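Local coordinates for protein trilobed Protease (Pyrococcus furiosus, PDB 2GOP) that probably hydrolyses peptides and contains a beta-propeller domain with an open Velcro topology, at residues Glu169-Ser174 and Pro188-Ile193; Arg180-Val185 and Ile202-Asp207; Val217-Val222 and Ile229-Lys234; Val261-Gly266 and Phe277-Glu282. All blocks are in the same frame, centred on the assembly; numbering follows the deposited sequence. Where two conformers were deposited one is given.

Contact 1: Glu169-Ser174 and Pro188-Ile193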
# COMPACT_ATOMS: atom_id res chain seq x y z
N GLU A 169 4.40 -23.21 -1.36
CA GLU A 169 4.83 -21.97 -0.76
C GLU A 169 5.49 -21.08 -1.80
O GLU A 169 6.17 -21.55 -2.70
CB GLU A 169 5.79 -22.25 0.39
CG GLU A 169 5.11 -22.89 1.59
CD GLU A 169 6.04 -23.07 2.77
OE1 GLU A 169 7.27 -22.97 2.59
OE2 GLU A 169 5.53 -23.33 3.89
N LYS A 170 5.26 -19.78 -1.66
CA LYS A 170 5.97 -18.78 -2.42
C LYS A 170 6.51 -17.73 -1.45
O LYS A 170 6.16 -17.75 -0.26
CB LYS A 170 5.03 -18.15 -3.46
CG LYS A 170 4.61 -19.13 -4.55
CD LYS A 170 5.81 -19.59 -5.36
CE LYS A 170 5.40 -20.27 -6.64
NZ LYS A 170 6.60 -20.59 -7.44
N PRO A 171 7.38 -16.84 -1.93
CA PRO A 171 7.84 -15.77 -1.05
C PRO A 171 6.72 -14.89 -0.51
O PRO A 171 5.64 -14.81 -1.09
CB PRO A 171 8.76 -14.95 -1.96
CG PRO A 171 9.20 -15.90 -3.02
CD PRO A 171 8.04 -16.78 -3.25
N ARG A 172 7.01 -14.22 0.59
CA ARG A 172 6.05 -13.33 1.23
C ARG A 172 5.47 -12.31 0.23
O ARG A 172 6.16 -11.87 -0.69
CB ARG A 172 6.72 -12.62 2.43
CG ARG A 172 5.78 -11.83 3.32
CD ARG A 172 6.47 -11.33 4.58
NE ARG A 172 6.51 -12.36 5.62
CZ ARG A 172 5.48 -12.70 6.40
NH1 ARG A 172 4.29 -12.11 6.27
NH2 ARG A 172 5.64 -13.65 7.32
N PHE A 173 4.20 -11.97 0.42
CA PHE A 173 3.47 -11.02 -0.43
C PHE A 173 3.13 -11.56 -1.82
O PHE A 173 2.80 -10.78 -2.71
CB PHE A 173 4.22 -9.68 -0.54
CG PHE A 173 4.73 -9.16 0.77
CD1 PHE A 173 3.86 -8.96 1.83
CD2 PHE A 173 6.08 -8.88 0.95
CE1 PHE A 173 4.33 -8.48 3.05
CE2 PHE A 173 6.55 -8.40 2.16
CZ PHE A 173 5.67 -8.20 3.22
N SER A 174 3.19 -12.87 -2.01
CA SER A 174 2.71 -13.50 -3.23
C SER A 174 1.19 -13.63 -3.15
O SER A 174 0.60 -13.52 -2.07
CB SER A 174 3.35 -14.87 -3.46
OG SER A 174 4.76 -14.76 -3.62
N PRO A 188 6.52 -11.22 -5.97
CA PRO A 188 7.26 -9.97 -6.12
C PRO A 188 8.63 -10.22 -6.74
O PRO A 188 9.31 -11.16 -6.36
CB PRO A 188 7.42 -9.47 -4.68
CG PRO A 188 6.35 -10.15 -3.92
CD PRO A 188 6.21 -11.50 -4.56
N HIS A 189 9.00 -9.42 -7.73
CA HIS A 189 10.32 -9.52 -8.32
C HIS A 189 11.26 -8.68 -7.46
O HIS A 189 11.43 -7.48 -7.67
CB HIS A 189 10.31 -9.05 -9.78
CG HIS A 189 11.62 -9.23 -10.47
ND1 HIS A 189 11.92 -10.33 -11.24
CD2 HIS A 189 12.73 -8.45 -10.48
CE1 HIS A 189 13.14 -10.22 -11.71
NE2 HIS A 189 13.66 -9.09 -11.27
N ARG A 190 11.83 -9.35 -6.47
CA ARG A 190 12.78 -8.78 -5.49
C ARG A 190 13.88 -7.92 -6.11
O ARG A 190 14.14 -6.80 -5.65
CB ARG A 190 13.47 -9.92 -4.74
CG ARG A 190 13.98 -9.58 -3.35
CD ARG A 190 13.09 -10.23 -2.30
NE ARG A 190 13.06 -11.68 -2.48
CZ ARG A 190 12.03 -12.48 -2.17
NH1 ARG A 190 10.91 -11.99 -1.65
NH2 ARG A 190 12.14 -13.79 -2.38
N GLU A 191 14.46 -8.44 -7.19
CA GLU A 191 15.84 -8.20 -7.64
C GLU A 191 16.82 -7.31 -6.84
O GLU A 191 16.45 -6.49 -6.00
CB GLU A 191 15.87 -7.84 -9.13
CG GLU A 191 15.43 -6.44 -9.51
CD GLU A 191 15.57 -6.18 -11.01
OE1 GLU A 191 15.36 -5.03 -11.44
OE2 GLU A 191 15.91 -7.13 -11.76
N ILE A 192 18.10 -7.49 -7.18
CA ILE A 192 19.23 -6.99 -6.40
C ILE A 192 19.82 -5.72 -7.02
O ILE A 192 21.03 -5.46 -6.90
CB ILE A 192 20.34 -8.09 -6.30
CG1 ILE A 192 19.73 -9.48 -6.06
CG2 ILE A 192 21.34 -7.76 -5.19
CD1 ILE A 192 20.74 -10.62 -6.24
N ILE A 193 18.96 -4.92 -7.67
CA ILE A 193 19.37 -3.67 -8.31
C ILE A 193 18.81 -2.42 -7.60
O ILE A 193 18.57 -1.40 -8.26
CB ILE A 193 18.85 -3.63 -9.80
CG1 ILE A 193 19.34 -4.85 -10.60
CG2 ILE A 193 19.32 -2.35 -10.53
CD1 ILE A 193 18.61 -5.03 -11.92
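The guanidinium of Arg-190 meets Pro-171 at its edge, near the plane, and not over a face: NH2 lies 3.6 Å from Pro-171 CB and 3.7 Å from Pro-171 CG. The second flat group, the Phe-173 ring, has one face over its own neighbour, with Arg-172 CG 3.5 Å above the plane of the Phe-173 ring and over its centre. Toward Pro-188 it is Phe-173 CB that makes the touch, 4.0 Å from Pro-188 CG, while the ring leads away. The bends of the arginine chain at chi2 (107°) and chi3 (58°) fold Arg-190 back toward Pro-171.

Pro-188 buries more area here than any other residue. Its CG approaches Arg-172 O at 3.7 Å, and its CD comes to 3.7 Å from Ser-174 OG. That hydroxyl is already engaged: Ser-174 OG donates to Pro-171 O over 2.7 Å, bracing the type II turn from Pro-171 to Ser-174. Phe-173 fills the third position of that turn with a positive phi of 72°. Thr-152 of strand 151-158 also bonds Pro-171 O through its OG1. Farther along the loop, His-189 NE2 bonds Glu-191 OE2, and Lys-216 makes a salt bridge with Glu-191 OE1. Arg-172 of the second subunit packs on Phe-173.

The turn links the outer strand 163-171 of one propeller blade to strand 175-179 of the next, whose 188-193 loop it touches. No hydrogen bond joins the two segments; ring carbons, carbonyl oxygens and the edge of one cation meet, which implies a small van der Waals contact at the surface with little directional restraint.

Contact 2: Arg180-Val185 and Ile202-Asp207; sequences RDKIVV and IYIWED
Ile-183 and Trp-205 form one antiparallel hydrogen-bonded pair and Val-185 and Tyr-203 the next, and each pair is closed by two backbone bonds. Ile-183 N reaches Trp-205 O at 2.9 Å and Val-185 N reaches Tyr-203 O at 2.8 Å, both nearly straight. The return bond from Trp-205 N to Ile-183 O is short, 2.7 Å, but bent to 142°. Between them Val-184 and Ile-204 make a non-hydrogen-bonded pair.

The side chains sort onto two faces. On one, Ile-183 and Trp-205 point the same way side by side, with Ile-183 CD1 4.1 Å from Trp-205 CE3, and Val-185 lies likewise beside Trp-205 CB. On the other, Val-184 puts CG1, anti to the backbone N (chi1 172°), against Ile-202 CG2 at 3.5 Å, and its CG2 against Ile-204 CD1. Lys-182, extended beyond CG, runs past Ile-204, its CD 3.6 Å from Ile-204 CG1, and crosses Glu-206 at about a right angle. Its NZ stays 4.5 Å from Glu-206 OE1, beyond a salt bridge. Replacing Lys-182 by an alanine removes those methylenes and the ammonium, and would probably uncover Ile-204 CG1 and leave the Glu-206 carboxylate without its nearby positive charge.

Farther out, one water donates to both Asp-181 O and Trp-205 O. The Trp-205 ring stacks with Phe-168 of the adjoining sheet. Val-184 bonds Ile-177 of strand 175-179 and Ile-202 bonds Met-213 of strand 209-217 through their backbones, so both neighbours are in place. Strands 182-188 and 200-206 are thus the two middle strands of a four-stranded antiparallel sheet, a beta-propeller blade.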
# COMPACT_ATOMS: atom_id res chain seq x y z
N ARG A 180 -9.26 -21.19 -14.81
CA ARG A 180 -9.87 -22.52 -14.97
C ARG A 180 -9.31 -23.48 -13.90
O ARG A 180 -9.51 -23.19 -12.72
CB ARG A 180 -9.76 -23.03 -16.40
CG ARG A 180 -10.55 -22.13 -17.39
CD ARG A 180 -11.10 -22.90 -18.57
NE ARG A 180 -11.87 -22.07 -19.50
CZ ARG A 180 -13.14 -21.68 -19.32
NH1 ARG A 180 -13.82 -22.02 -18.23
NH2 ARG A 180 -13.75 -20.94 -20.25
N ASP A 181 -8.63 -24.57 -14.27
CA ASP A 181 -8.08 -25.48 -13.26
C ASP A 181 -6.63 -25.18 -12.88
O ASP A 181 -6.04 -25.90 -12.08
CB ASP A 181 -8.23 -26.93 -13.72
CG ASP A 181 -9.62 -27.49 -13.47
OD1 ASP A 181 -10.30 -27.05 -12.50
OD2 ASP A 181 -10.03 -28.36 -14.25
N LYS A 182 -6.07 -24.12 -13.45
CA LYS A 182 -4.73 -23.69 -13.12
C LYS A 182 -4.77 -22.53 -12.13
O LYS A 182 -5.81 -21.91 -11.92
CB LYS A 182 -3.97 -23.29 -14.37
CG LYS A 182 -3.83 -24.38 -15.39
CD LYS A 182 -2.81 -24.03 -16.46
CE LYS A 182 -2.83 -25.02 -17.63
NZ LYS A 182 -1.77 -24.78 -18.63
N ILE A 183 -3.64 -22.26 -11.51
CA ILE A 183 -3.52 -21.13 -10.62
C ILE A 183 -2.49 -20.17 -11.20
O ILE A 183 -1.37 -20.56 -11.56
CB ILE A 183 -3.13 -21.56 -9.18
CG1 ILE A 183 -4.22 -22.47 -8.60
CG2 ILE A 183 -2.98 -20.35 -8.29
CD1 ILE A 183 -3.70 -23.41 -7.54
N VAL A 184 -2.89 -18.90 -11.30
CA VAL A 184 -1.98 -17.85 -11.75
C VAL A 184 -1.38 -17.23 -10.49
O VAL A 184 -2.12 -16.77 -9.63
CB VAL A 184 -2.73 -16.80 -12.56
CG1 VAL A 184 -1.84 -15.58 -12.86
CG2 VAL A 184 -3.28 -17.44 -13.84
N VAL A 185 -0.06 -17.21 -10.41
CA VAL A 185 0.64 -16.84 -9.19
C VAL A 185 1.51 -15.62 -9.42
O VAL A 185 2.38 -15.62 -10.30
CB VAL A 185 1.50 -18.00 -8.69
CG1 VAL A 185 2.23 -17.61 -7.40
CG2 VAL A 185 0.62 -19.24 -8.45
N ILE A 202 5.04 -13.44 -12.89
CA ILE A 202 3.73 -14.12 -12.87
C ILE A 202 3.86 -15.49 -13.51
O ILE A 202 4.30 -15.61 -14.66
CB ILE A 202 2.64 -13.33 -13.60
CG1 ILE A 202 2.51 -11.91 -13.02
CG2 ILE A 202 1.30 -14.10 -13.52
CD1 ILE A 202 1.69 -10.97 -13.88
N TYR A 203 3.48 -16.52 -12.75
CA TYR A 203 3.56 -17.91 -13.18
C TYR A 203 2.17 -18.47 -13.34
O TYR A 203 1.21 -17.93 -12.80
CB TYR A 203 4.30 -18.75 -12.14
CG TYR A 203 5.71 -18.31 -11.89
CD1 TYR A 203 6.00 -17.28 -11.00
CD2 TYR A 203 6.77 -18.93 -12.55
CE1 TYR A 203 7.32 -16.87 -10.79
CE2 TYR A 203 8.08 -18.55 -12.33
CZ TYR A 203 8.35 -17.52 -11.45
OH TYR A 203 9.66 -17.15 -11.25
N ILE A 204 2.07 -19.57 -14.07
CA ILE A 204 0.86 -20.37 -14.06
C ILE A 204 1.22 -21.77 -13.55
O ILE A 204 2.22 -22.36 -13.96
CB ILE A 204 0.13 -20.37 -15.44
CG1 ILE A 204 -1.29 -20.94 -15.28
CG2 ILE A 204 0.96 -21.13 -16.49
CD1 ILE A 204 -2.34 -20.30 -16.21
N TRP A 205 0.39 -22.27 -12.63
CA TRP A 205 0.74 -23.40 -11.80
C TRP A 205 -0.32 -24.50 -11.94
O TRP A 205 -1.52 -24.21 -11.93
CB TRP A 205 0.81 -22.92 -10.34
CG TRP A 205 1.46 -23.89 -9.37
CD1 TRP A 205 2.75 -23.86 -8.93
CD2 TRP A 205 0.83 -24.99 -8.70
NE1 TRP A 205 2.97 -24.88 -8.04
CE2 TRP A 205 1.81 -25.60 -7.88
CE3 TRP A 205 -0.46 -25.54 -8.72
CZ2 TRP A 205 1.54 -26.71 -7.09
CZ3 TRP A 205 -0.73 -26.65 -7.94
CH2 TRP A 205 0.27 -27.23 -7.12
N GLU A 206 0.13 -25.74 -12.07
CA GLU A 206 -0.77 -26.88 -12.03
C GLU A 206 -0.03 -28.16 -11.67
O GLU A 206 1.07 -28.41 -12.18
CB GLU A 206 -1.51 -27.06 -13.36
CG GLU A 206 -2.64 -28.10 -13.28
CD GLU A 206 -3.48 -28.18 -14.56
OE1 GLU A 206 -2.97 -27.85 -15.64
OE2 GLU A 206 -4.66 -28.61 -14.46
N ASP A 207 -0.61 -28.94 -10.76
CA ASP A 207 -0.10 -30.27 -10.42
C ASP A 207 1.38 -30.26 -10.06
O ASP A 207 2.15 -31.11 -10.53
CB ASP A 207 -0.37 -31.24 -11.57
CG ASP A 207 -0.04 -32.69 -11.20
OD1 ASP A 207 -0.55 -33.19 -10.17
OD2 ASP A 207 0.74 -33.33 -11.95
O HOH W 1 -3.69 -25.72 -10.43

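Contact 3: Val217-Val222 and Ile229-Lys234; sequences VSFYAV and ILLYGK
Tyr-220 and Tyr-232 stand side by side and point the same way on one face of a beta hairpin, made by the first two strands of a four-stranded propeller blade. Their rings are neither stacked nor edge-to-face: the centroids are 5.9 Å apart and the planes meet at 61°, with Tyr-220 OH coming to 3.3 Å from Tyr-232 CD2. Tyr-220 CG lies between the backbone N and the carbonyl carbon (chi1 57°), which tips the ring across the hairpin until one face sits beneath Tyr-232 O. That oxygen is 3.5 Å above the ring plane, offset toward the rim, and it also accepts from Tyr-220 N. Putting an alanine at Tyr-220 would probably strip Tyr-232 O of this cover, open a gap beside Tyr-232 CD2 and cost the ring contact with Trp-200 of the preceding blade.

Val-222 comes at Tyr-232 from another side, its CG1 3.5 Å from Tyr-232 CB, and its second methyl rests on Leu-230. The Tyr-232 hydroxyl is held outside the hairpin by Val-265 O. Beneath, on the opposite face, Leu-231 splits its methyls: CD1 meets Phe-219 CE1 at 3.7 Å, obliquely to the ring, and CD2 meets Ala-221. Val-217 CB, at the end of the preceding strand 209-217, lies over one face of the Phe-219 ring, offset toward the rim.

The backbone fixes this register. Tyr-232 N bonds Tyr-220 O, Val-222 N bonds Leu-230 O, and Lys-234 N bonds Ser-218 O. At Gly-233 the chain passes so near that a beta carbon would collide with Ser-218 O, whose distance from Gly-233 CA is only 3.4 Å.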
# COMPACT_ATOMS: atom_id res chain seq x y z
N VAL A 217 7.35 -7.48 -14.48
CA VAL A 217 6.33 -6.62 -15.02
C VAL A 217 5.76 -5.81 -13.86
O VAL A 217 5.80 -6.26 -12.72
CB VAL A 217 5.22 -7.45 -15.73
CG1 VAL A 217 5.77 -8.08 -17.02
CG2 VAL A 217 4.64 -8.52 -14.79
N SER A 218 5.27 -4.62 -14.15
CA SER A 218 4.73 -3.74 -13.12
C SER A 218 3.22 -3.93 -12.91
O SER A 218 2.51 -3.00 -12.55
CB SER A 218 5.05 -2.28 -13.46
OG SER A 218 4.77 -2.01 -14.82
N PHE A 219 2.73 -5.14 -13.13
CA PHE A 219 1.33 -5.45 -12.84
C PHE A 219 1.22 -6.86 -12.33
O PHE A 219 2.17 -7.62 -12.39
CB PHE A 219 0.44 -5.24 -14.07
CG PHE A 219 0.99 -5.87 -15.33
CD1 PHE A 219 0.97 -7.25 -15.51
CD2 PHE A 219 1.54 -5.07 -16.34
CE1 PHE A 219 1.50 -7.83 -16.67
CE2 PHE A 219 2.06 -5.64 -17.49
CZ PHE A 219 2.05 -7.02 -17.65
N TYR A 220 0.04 -7.20 -11.81
CA TYR A 220 -0.20 -8.53 -11.32
C TYR A 220 -1.65 -8.92 -11.59
O TYR A 220 -2.51 -8.07 -11.81
CB TYR A 220 0.16 -8.61 -9.83
CG TYR A 220 -0.56 -7.63 -8.97
CD1 TYR A 220 -1.80 -7.95 -8.41
CD2 TYR A 220 -0.02 -6.37 -8.70
CE1 TYR A 220 -2.48 -7.04 -7.61
CE2 TYR A 220 -0.69 -5.46 -7.91
CZ TYR A 220 -1.92 -5.80 -7.37
OH TYR A 220 -2.59 -4.90 -6.57
N ALA A 221 -1.90 -10.22 -11.64
CA ALA A 221 -3.19 -10.76 -12.02
C ALA A 221 -4.17 -10.64 -10.87
O ALA A 221 -3.86 -11.04 -9.74
CB ALA A 221 -3.02 -12.25 -12.46
N VAL A 222 -5.34 -10.07 -11.14
CA VAL A 222 -6.37 -9.88 -10.11
C VAL A 222 -7.64 -10.71 -10.33
O VAL A 222 -8.39 -10.89 -9.39
CB VAL A 222 -6.76 -8.39 -9.92
CG1 VAL A 222 -5.61 -7.62 -9.28
CG2 VAL A 222 -7.20 -7.76 -11.26
N ILE A 229 -7.36 -12.86 -18.72
CA ILE A 229 -6.79 -12.58 -17.41
C ILE A 229 -6.75 -11.07 -17.23
O ILE A 229 -6.28 -10.33 -18.11
CB ILE A 229 -5.40 -13.23 -17.24
CG1 ILE A 229 -5.55 -14.75 -17.22
CG2 ILE A 229 -4.72 -12.76 -15.96
CD1 ILE A 229 -4.21 -15.57 -17.41
N LEU A 230 -7.26 -10.61 -16.10
CA LEU A 230 -7.30 -9.19 -15.78
C LEU A 230 -6.09 -8.86 -14.90
O LEU A 230 -5.89 -9.48 -13.86
CB LEU A 230 -8.60 -8.84 -15.06
CG LEU A 230 -8.81 -7.36 -14.71
CD1 LEU A 230 -8.84 -6.50 -16.00
CD2 LEU A 230 -10.08 -7.19 -13.86
N LEU A 231 -5.31 -7.87 -15.33
CA LEU A 231 -4.09 -7.46 -14.65
C LEU A 231 -4.25 -6.03 -14.12
O LEU A 231 -4.91 -5.18 -14.75
CB LEU A 231 -2.88 -7.58 -15.59
CG LEU A 231 -2.70 -8.94 -16.30
CD1 LEU A 231 -1.98 -8.77 -17.64
CD2 LEU A 231 -1.97 -9.94 -15.43
N TYR A 232 -3.66 -5.79 -12.96
CA TYR A 232 -3.74 -4.51 -12.26
C TYR A 232 -2.33 -3.99 -11.98
O TYR A 232 -1.49 -4.73 -11.47
CB TYR A 232 -4.47 -4.75 -10.94
CG TYR A 232 -4.80 -3.53 -10.11
CD1 TYR A 232 -5.97 -2.80 -10.33
CD2 TYR A 232 -3.99 -3.14 -9.03
CE1 TYR A 232 -6.30 -1.69 -9.53
CE2 TYR A 232 -4.32 -2.05 -8.23
CZ TYR A 232 -5.48 -1.33 -8.49
OH TYR A 232 -5.81 -0.23 -7.70
N GLY A 233 -2.06 -2.74 -12.31
CA GLY A 233 -0.75 -2.15 -12.02
C GLY A 233 -0.39 -0.98 -12.89
O GLY A 233 -1.27 -0.29 -13.38
N LYS A 234 0.90 -0.75 -13.09
CA LYS A 234 1.34 0.46 -13.77
C LYS A 234 2.02 0.13 -15.11
O LYS A 234 2.64 -0.93 -15.25
CB LYS A 234 2.24 1.28 -12.85
CG LYS A 234 1.45 1.85 -11.67
CD LYS A 234 2.31 2.65 -10.70
CE LYS A 234 1.47 3.21 -9.56
NZ LYS A 234 0.78 2.14 -8.77

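Contact 4: Val261-Gly266 and Phe277-Glu282; sequences VDRGVG and FTLFEE
Arg-263 reaches strand 277-281 through two turns of its chain: CG lies anti to the carbonyl carbon (chi1 -61°), and a bend at chi2 (-71°) lays the aliphatic part over the opposite backbone. Its CB is then 3.8 Å from Leu-279 CG and its CD 3.6 Å from Phe-280 O, a buried oxygen with no hydrogen-bond partner in the model. The guanidinium ends with one face over Glu-281 CA. NE is 4.4 Å from Glu-281 OE2, which lies well out of the guanidinium plane, so only the charges are near. Phe-280, also turned with CG beside its backbone N (chi1 -74°), brings its ring edge to the glycines: CE1 stands 3.8 Å from Gly-266 CA, where a side chain would be cramped. On the reverse face Leu-279 CD1 touches Val-265 CG2 at 3.7 Å.

Two backbone bonds tie the strands, Phe-280 N to Gly-264 O at 2.8 Å and Gly-266 N to Thr-278 O at 2.9 Å. In the second, Gly-266 N approaches Thr-278 O from above the carbonyl plane.

The polar ends have outside partners. Glu-242 of the second subunit makes a salt bridge with Arg-263 NH1, while Tyr-288 and Asn-286 hold Glu-281 OE1. Met-240 of the second subunit packs on Phe-280. The contact is thus the open end of the hairpin, away from its turn, between the first two strands of a propeller blade, with its arginine and phenylalanine at the subunit boundary.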
# COMPACT_ATOMS: atom_id res chain seq x y z
N VAL A 261 -7.53 7.45 -19.39
CA VAL A 261 -8.35 7.96 -18.29
C VAL A 261 -7.46 8.21 -17.07
O VAL A 261 -6.88 7.27 -16.54
CB VAL A 261 -9.46 6.97 -17.92
CG1 VAL A 261 -10.19 7.42 -16.67
CG2 VAL A 261 -10.45 6.80 -19.11
N ASP A 262 -7.33 9.46 -16.65
CA ASP A 262 -6.40 9.80 -15.56
C ASP A 262 -7.13 9.79 -14.23
O ASP A 262 -7.39 10.84 -13.65
CB ASP A 262 -5.74 11.16 -15.82
CG ASP A 262 -4.70 11.52 -14.76
OD1 ASP A 262 -4.23 10.63 -14.03
OD2 ASP A 262 -4.37 12.71 -14.65
N ARG A 263 -7.49 8.59 -13.77
CA ARG A 263 -8.21 8.43 -12.52
C ARG A 263 -7.69 7.17 -11.86
O ARG A 263 -7.24 6.26 -12.54
CB ARG A 263 -9.72 8.26 -12.76
CG ARG A 263 -10.41 9.41 -13.44
CD ARG A 263 -10.53 10.61 -12.56
NE ARG A 263 -11.33 11.64 -13.21
CZ ARG A 263 -11.46 12.89 -12.78
NH1 ARG A 263 -10.84 13.30 -11.69
NH2 ARG A 263 -12.21 13.73 -13.46
N GLY A 264 -7.75 7.14 -10.54
CA GLY A 264 -7.42 5.93 -9.80
C GLY A 264 -8.49 4.86 -9.93
O GLY A 264 -9.68 5.16 -9.99
N VAL A 265 -8.04 3.60 -9.99
CA VAL A 265 -8.93 2.44 -10.04
C VAL A 265 -8.95 1.77 -8.68
O VAL A 265 -7.92 1.61 -8.06
CB VAL A 265 -8.43 1.39 -11.09
CG1 VAL A 265 -9.31 0.12 -11.08
CG2 VAL A 265 -8.40 1.99 -12.48
N GLY A 266 -10.13 1.37 -8.21
CA GLY A 266 -10.25 0.59 -6.99
C GLY A 266 -10.26 -0.90 -7.32
O GLY A 266 -9.28 -1.42 -7.82
N PHE A 277 -15.44 -2.34 -12.78
CA PHE A 277 -14.43 -1.66 -11.99
C PHE A 277 -14.91 -0.35 -11.41
O PHE A 277 -15.84 0.27 -11.90
CB PHE A 277 -13.19 -1.40 -12.86
CG PHE A 277 -13.45 -0.47 -13.99
CD1 PHE A 277 -14.01 -0.93 -15.18
CD2 PHE A 277 -13.15 0.88 -13.88
CE1 PHE A 277 -14.26 -0.07 -16.22
CE2 PHE A 277 -13.41 1.75 -14.93
CZ PHE A 277 -13.97 1.27 -16.10
N THR A 278 -14.23 0.05 -10.34
CA THR A 278 -14.51 1.31 -9.68
C THR A 278 -13.41 2.31 -10.00
O THR A 278 -12.24 1.96 -10.14
CB THR A 278 -14.64 1.17 -8.14
OG1 THR A 278 -13.43 0.61 -7.60
CG2 THR A 278 -15.82 0.27 -7.77
N LEU A 279 -13.83 3.57 -10.15
CA LEU A 279 -12.93 4.70 -10.38
C LEU A 279 -13.11 5.72 -9.26
O LEU A 279 -14.23 5.92 -8.79
CB LEU A 279 -13.24 5.38 -11.71
CG LEU A 279 -12.22 5.37 -12.84
CD1 LEU A 279 -11.48 4.06 -13.00
CD2 LEU A 279 -12.94 5.77 -14.12
N PHE A 280 -12.00 6.32 -8.83
CA PHE A 280 -12.00 7.44 -7.89
C PHE A 280 -12.03 8.74 -8.70
O PHE A 280 -11.06 9.06 -9.40
CB PHE A 280 -10.76 7.41 -7.00
CG PHE A 280 -10.78 6.34 -5.94
CD1 PHE A 280 -10.73 5.00 -6.29
CD2 PHE A 280 -10.81 6.68 -4.60
CE1 PHE A 280 -10.74 4.01 -5.32
CE2 PHE A 280 -10.82 5.70 -3.62
CZ PHE A 280 -10.78 4.36 -3.98
N GLU A 281 -13.13 9.49 -8.59
CA GLU A 281 -13.39 10.67 -9.40
C GLU A 281 -13.97 11.78 -8.53
O GLU A 281 -15.12 11.68 -8.10
CB GLU A 281 -14.45 10.36 -10.46
CG GLU A 281 -14.06 9.37 -11.50
CD GLU A 281 -15.20 9.08 -12.45
OE1 GLU A 281 -16.25 8.56 -12.00
OE2 GLU A 281 -15.05 9.36 -13.65
N GLU A 282 -13.20 12.83 -8.28
CA GLU A 282 -13.73 14.07 -7.70
C GLU A 282 -14.52 13.88 -6.40
O GLU A 282 -15.60 14.45 -6.21
CB GLU A 282 -14.62 14.77 -8.74
CG GLU A 282 -13.88 15.17 -10.01
CD GLU A 282 -13.26 16.55 -9.91
OE1 GLU A 282 -12.37 16.74 -9.04
OE2 GLU A 282 -13.65 17.45 -10.69

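How the contacts relate
Contacts 2, 3 and 4 pair neighbouring strands within three successive four-stranded blades, whereas contact 1 bridges the turn leaving one blade to a loop of the next. Contact 3 is the buried one; contacts 2 and 4 are partly buried, and contact 1 is at the surface. The chemistry follows: backbone bonds knit the three hairpins, while contact 1 has none across it. Neighbouring blades are joined by apolar touch between contacts 2 and 3, Val-184 CG1 to Ala-221 CB at 3.6 Å, and by a probable hydrogen bond between contacts 3 and 4. Contacts 1 and 2 also touch, at Lys-170 and Val-185. Contacts 1 and 4, with centres about 28 Å apart, both reach the second subunit.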